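ATP phosphoribosyltransferase (Methanobacterium thermoautotrophicum, PDB 2VD3) probably catalyses the first step of histidine biosynthesis, the condensation of ATP with 5-phosphoribose 1-diphosphate, with magnesium as cofactor, and is captured here in its histidine-inhibited form. Local coordinates at residues R217-N222 against A233-M238; H256-E261 against V282-I287. One frame throughout, in Å; residues are numbered along the deposited sequence.

Contacts 1 and 2 follow one another along the chain, contact 1 closing before contact 2 opens, yet their centres are only about 9 Å apart. Both belong to the C-terminal HisG domain and share its four-stranded antiparallel sheet, in which strand 216-224 runs between strands 252-260 and 279-283. Backbone bonds tie them directly: Arg217 O lies 2.8 Å from Val259 N, and Val219 N lies 2.8 Å from Ala257 O. One bound histidine is touched from both contacts, by Met238 in the first and Val258 in the second, while a neighbouring subunit completes its site, so the inhibitor sits where the domain's loops, sheet and assembly meet.

Contact 1: residues R217-N222 against A233-M238; sequences RLVMLN and ALMPGM. With HIS (histidine), chain C; HIS (histidine), chain B.
Met235 is the one residue of 233-238 that reaches strand 217-222, and around this small apolar junction the two segments hold two different bound histidines. The Met235 chain bends at its second and third torsions, bringing its CE tip to tip with Leu221, 3.8 Å from Leu221 CD2. Leu221 answers with CG placed between the backbone N and the carbonyl carbon (chi1 57°), a crowded position that puts CD2 against the Met235 methyl. Alongside, Val219 CG1 packs against Met235 SD at 4.2 Å; Val255 of strand 252-260 and Leu271 of helix 264-272 extend the apolar surroundings. No hydrogen bond joins the segments.

The polar work is done at their ends. Asn222 ND2 donates to OXT of the chain C histidine over 2.7 Å (N-H...acceptor angle 151°), while that ligand's amino N donates to Asn222 OD1 at 3.1 Å. The amide thus reads both charged groups of the amino acid, which probably helps to set which way round it lies; ND2 also bonds to Asp278 OD2. A leucine in its place would probably leave the ligand's ammonium and carboxylate each short of a mate on this side of a site completed by a neighbouring subunit. Around the ligand's imidazole, CE1 rests 3.7 Å from Met220 CB.

At the end of segment 233-238, Met238 N points almost straight at O of the chain B histidine, 2.8 Å away, and makes a weak second bond to OXT. Gly237 CA passes 3.4 Å from that same O; having no side chain, the residue lets the carboxylate come this close. The chemistry implies a division of labour: thioether and branched aliphatic groups bind the loop to the sheet, while an amide and a backbone N-H recognise free histidine.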
# COMPACT_ATOMS: atom_id res chain seq x y z
N ARG A 217 -10.04 37.04 -3.26
CA ARG A 217 -10.77 36.66 -4.46
C ARG A 217 -11.20 37.92 -5.21
O ARG A 217 -11.25 39.00 -4.61
CB ARG A 217 -12.00 35.81 -4.12
CG ARG A 217 -11.74 34.50 -3.37
CD ARG A 217 -10.90 33.51 -4.18
NE ARG A 217 -11.14 32.13 -3.74
CZ ARG A 217 -10.53 31.53 -2.72
NH1 ARG A 217 -10.85 30.27 -2.41
NH2 ARG A 217 -9.62 32.17 -2.00
N LEU A 218 -11.50 37.77 -6.50
CA LEU A 218 -12.05 38.87 -7.31
C LEU A 218 -13.57 38.75 -7.40
O LEU A 218 -14.10 37.83 -8.05
CB LEU A 218 -11.42 38.90 -8.71
CG LEU A 218 -11.92 39.94 -9.72
CD1 LEU A 218 -11.42 41.33 -9.39
CD2 LEU A 218 -11.50 39.56 -11.15
N VAL A 219 -14.27 39.68 -6.75
CA VAL A 219 -15.73 39.66 -6.68
C VAL A 219 -16.36 40.56 -7.74
O VAL A 219 -16.02 41.74 -7.85
CB VAL A 219 -16.22 40.02 -5.25
CG1 VAL A 219 -17.75 40.13 -5.20
CG2 VAL A 219 -15.73 38.98 -4.26
N MET A 220 -17.28 39.99 -8.52
CA MET A 220 -17.97 40.70 -9.60
C MET A 220 -19.48 40.66 -9.39
O MET A 220 -20.02 39.67 -8.91
CB MET A 220 -17.67 40.07 -10.97
CG MET A 220 -16.21 39.99 -11.34
SD MET A 220 -15.90 38.80 -12.66
CE MET A 220 -16.22 39.76 -14.13
N LEU A 221 -20.16 41.75 -9.77
CA LEU A 221 -21.61 41.86 -9.61
C LEU A 221 -22.24 42.80 -10.63
O LEU A 221 -21.58 43.71 -11.14
CB LEU A 221 -21.98 42.32 -8.19
CG LEU A 221 -21.43 43.64 -7.63
CD1 LEU A 221 -22.13 44.88 -8.18
CD2 LEU A 221 -21.55 43.62 -6.13
N ASN A 222 -23.52 42.57 -10.92
CA ASN A 222 -24.32 43.47 -11.72
C ASN A 222 -25.18 44.35 -10.81
O ASN A 222 -25.92 43.84 -9.97
CB ASN A 222 -25.19 42.69 -12.70
CG ASN A 222 -24.39 41.99 -13.78
OD1 ASN A 222 -23.37 42.50 -14.25
ND2 ASN A 222 -24.85 40.81 -14.19
N ALA A 233 -18.90 52.20 -1.41
CA ALA A 233 -18.58 52.14 0.02
C ALA A 233 -18.45 50.71 0.55
O ALA A 233 -17.78 50.49 1.55
CB ALA A 233 -19.63 52.92 0.83
N LEU A 234 -19.08 49.75 -0.13
CA LEU A 234 -19.03 48.35 0.30
C LEU A 234 -17.83 47.60 -0.27
O LEU A 234 -17.30 46.68 0.36
CB LEU A 234 -20.33 47.62 -0.08
CG LEU A 234 -21.65 48.03 0.57
CD1 LEU A 234 -22.80 47.28 -0.09
CD2 LEU A 234 -21.67 47.82 2.09
N MET A 235 -17.40 48.00 -1.47
CA MET A 235 -16.29 47.34 -2.15
C MET A 235 -15.17 48.33 -2.46
O MET A 235 -15.01 48.73 -3.61
CB MET A 235 -16.77 46.71 -3.46
CG MET A 235 -17.85 45.66 -3.33
SD MET A 235 -17.49 44.25 -4.40
CE MET A 235 -17.95 44.87 -6.01
N PRO A 236 -14.37 48.72 -1.44
CA PRO A 236 -13.29 49.66 -1.77
C PRO A 236 -12.24 49.02 -2.68
O PRO A 236 -11.65 49.69 -3.51
CB PRO A 236 -12.69 50.01 -0.40
CG PRO A 236 -13.66 49.49 0.62
CD PRO A 236 -14.35 48.34 -0.02
N GLY A 237 -12.02 47.71 -2.52
CA GLY A 237 -11.03 46.99 -3.31
C GLY A 237 -9.64 47.51 -3.03
O GLY A 237 -9.35 48.02 -1.94
N MET A 238 -8.76 47.39 -4.03
CA MET A 238 -7.36 47.74 -3.82
C MET A 238 -7.08 49.23 -3.99
O MET A 238 -6.44 49.83 -3.13
CB MET A 238 -6.44 46.84 -4.66
CG MET A 238 -5.91 45.67 -3.84
SD MET A 238 -5.24 44.27 -4.76
CE MET A 238 -4.52 43.33 -3.42
N HIS C . -22.49 41.10 -16.91
CA HIS C . -22.16 39.65 -17.13
C HIS C . -23.37 38.76 -16.86
O HIS C . -23.36 37.58 -17.19
CB HIS C . -20.99 39.21 -16.25
CG HIS C . -21.19 39.49 -14.79
ND1 HIS C . -20.43 40.40 -14.09
CD2 HIS C . -22.08 38.98 -13.90
CE1 HIS C . -20.83 40.43 -12.83
NE2 HIS C . -21.83 39.58 -12.69
OXT HIS C . -24.38 39.20 -16.29
N HIS B . -10.03 47.86 -9.45
CA HIS B . -10.25 46.68 -8.56
C HIS B . -9.47 46.80 -7.25
O HIS B . -9.69 46.04 -6.31
CB HIS B . -9.85 45.38 -9.27
CG HIS B . -8.45 45.38 -9.80
ND1 HIS B . -8.17 45.35 -11.15
CD2 HIS B . -7.26 45.42 -9.17
CE1 HIS B . -6.86 45.37 -11.32
NE2 HIS B . -6.28 45.41 -10.14
OXT HIS B . -8.59 47.66 -7.11

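Contact 2: residues H256-E261 against V282-I287; sequences HAVVDE and VPIERI. With HIS (histidine), chain B.
Backbone N-H groups of Met238 and Val258 both bond to O of the chain B histidine, Val258 N donating nearly straight (171°) to that O over 3.2 Å. Val258 therefore serves two neighbours at once. Its CG2 lies beside the ligand, 3.6 Å from histidine O, whereas CG1, anti to the backbone N (chi1 -174°), turns to the 282-287 segment. There the side chains of Val258 and Ile284 cross at about a right angle, with Val258 CG1 3.9 Å from Ile284 CD1. Ile287 adds a looser touch, its CD1 4.3 Å from Val258 CG1, and Leu280 of a neighbouring subunit also packs on Val258.

Beyond these buried methyls, Arg286 NH2 bridges to Glu285 OE2 at 2.8 Å, with the carboxylate at the guanidinium edge. Glu285 also bridges to Arg217 of that neighbouring subunit, and Arg286 to Glu261 of the same neighbour, so acids and bases alternate and probably offset the closeness of the two arginines. Arg286 and Ile287 also extend a sheet of that subunit. The strand order 2-3-1-4, with two helices in a beta-alpha-beta-beta-alpha-beta chain, is that of the ferredoxin-like fold found in GlnB-like domains.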
# COMPACT_ATOMS: atom_id res chain seq x y z
N HIS A 256 -16.37 45.22 -10.28
CA HIS A 256 -15.40 44.22 -9.82
C HIS A 256 -14.44 44.81 -8.78
O HIS A 256 -13.96 45.94 -8.95
CB HIS A 256 -14.59 43.63 -10.99
CG HIS A 256 -15.37 43.47 -12.27
ND1 HIS A 256 -14.81 43.71 -13.50
CD2 HIS A 256 -16.65 43.09 -12.50
CE1 HIS A 256 -15.71 43.49 -14.44
NE2 HIS A 256 -16.84 43.11 -13.86
N ALA A 257 -14.13 44.04 -7.73
CA ALA A 257 -13.17 44.44 -6.72
C ALA A 257 -12.53 43.20 -6.10
O ALA A 257 -13.18 42.16 -5.95
CB ALA A 257 -13.83 45.28 -5.65
N VAL A 258 -11.26 43.33 -5.75
CA VAL A 258 -10.56 42.30 -4.99
C VAL A 258 -11.06 42.39 -3.55
O VAL A 258 -11.10 43.48 -2.97
CB VAL A 258 -9.03 42.51 -5.03
CG1 VAL A 258 -8.30 41.36 -4.34
CG2 VAL A 258 -8.54 42.68 -6.47
N VAL A 259 -11.50 41.27 -2.99
CA VAL A 259 -11.99 41.26 -1.61
C VAL A 259 -11.38 40.11 -0.80
O VAL A 259 -11.12 39.04 -1.34
CB VAL A 259 -13.55 41.24 -1.52
CG1 VAL A 259 -14.19 41.97 -2.70
CG2 VAL A 259 -14.09 39.84 -1.42
N ASP A 260 -11.13 40.35 0.48
CA ASP A 260 -10.62 39.31 1.36
C ASP A 260 -11.72 38.37 1.82
O ASP A 260 -12.85 38.79 2.06
CB ASP A 260 -9.92 39.92 2.57
CG ASP A 260 -9.15 38.89 3.36
OD1 ASP A 260 -8.06 38.49 2.90
OD2 ASP A 260 -9.64 38.47 4.42
N GLU A 261 -11.37 37.09 1.98
CA GLU A 261 -12.32 36.05 2.41
C GLU A 261 -13.01 36.29 3.75
O GLU A 261 -14.13 35.83 3.95
CB GLU A 261 -11.65 34.67 2.41
CG GLU A 261 -11.35 34.13 1.01
CD GLU A 261 -12.47 33.26 0.45
OE1 GLU A 261 -12.19 32.08 0.16
OE2 GLU A 261 -13.60 33.76 0.28
N VAL A 282 -14.37 34.99 -8.34
CA VAL A 282 -13.43 34.47 -9.34
C VAL A 282 -12.07 34.30 -8.64
O VAL A 282 -11.66 35.18 -7.88
CB VAL A 282 -13.30 35.47 -10.53
CG1 VAL A 282 -12.37 34.94 -11.61
CG2 VAL A 282 -14.65 35.80 -11.12
N PRO A 283 -11.36 33.19 -8.89
CA PRO A 283 -10.08 32.99 -8.22
C PRO A 283 -8.97 33.91 -8.75
O PRO A 283 -8.98 34.30 -9.93
CB PRO A 283 -9.73 31.54 -8.55
CG PRO A 283 -10.40 31.28 -9.85
CD PRO A 283 -11.68 32.07 -9.81
N ILE A 284 -8.04 34.26 -7.86
CA ILE A 284 -6.85 35.01 -8.23
C ILE A 284 -5.63 34.14 -7.91
O ILE A 284 -5.46 33.70 -6.77
CB ILE A 284 -6.76 36.36 -7.47
CG1 ILE A 284 -7.99 37.24 -7.79
CG2 ILE A 284 -5.46 37.09 -7.81
CD1 ILE A 284 -8.09 38.52 -6.94
N GLU A 285 -4.77 33.91 -8.90
CA GLU A 285 -3.59 33.07 -8.69
C GLU A 285 -2.44 33.80 -7.99
O GLU A 285 -1.80 33.27 -7.08
CB GLU A 285 -3.14 32.47 -10.02
CG GLU A 285 -2.31 31.21 -9.88
CD GLU A 285 -1.90 30.65 -11.22
OE1 GLU A 285 -2.29 29.50 -11.53
OE2 GLU A 285 -1.21 31.35 -11.98
N ARG A 286 -2.17 35.03 -8.41
CA ARG A 286 -1.04 35.81 -7.90
C ARG A 286 -1.45 37.26 -7.75
O ARG A 286 -2.12 37.82 -8.62
CB ARG A 286 0.13 35.77 -8.88
CG ARG A 286 0.99 34.54 -8.79
CD ARG A 286 1.87 34.39 -10.04
NE ARG A 286 1.37 33.36 -10.93
CZ ARG A 286 1.92 33.04 -12.11
NH1 ARG A 286 3.00 33.68 -12.56
NH2 ARG A 286 1.38 32.08 -12.84
N ILE A 287 -1.04 37.87 -6.63
CA ILE A 287 -1.16 39.31 -6.47
C ILE A 287 0.22 39.92 -6.25
O ILE A 287 1.02 39.40 -5.48
CB ILE A 287 -2.12 39.69 -5.30
CG1 ILE A 287 -3.49 39.07 -5.52
CG2 ILE A 287 -2.22 41.22 -5.14
CD1 ILE A 287 -4.50 39.37 -4.43
N HIS B . -10.03 47.86 -9.45
CA HIS B . -10.25 46.68 -8.56
C HIS B . -9.47 46.80 -7.25
O HIS B . -9.69 46.04 -6.31
CB HIS B . -9.85 45.38 -9.27
CG HIS B . -8.45 45.38 -9.80
ND1 HIS B . -8.17 45.35 -11.15
CD2 HIS B . -7.26 45.42 -9.17
CE1 HIS B . -6.86 45.37 -11.32
NE2 HIS B . -6.28 45.41 -10.14
OXT HIS B . -8.59 47.66 -7.11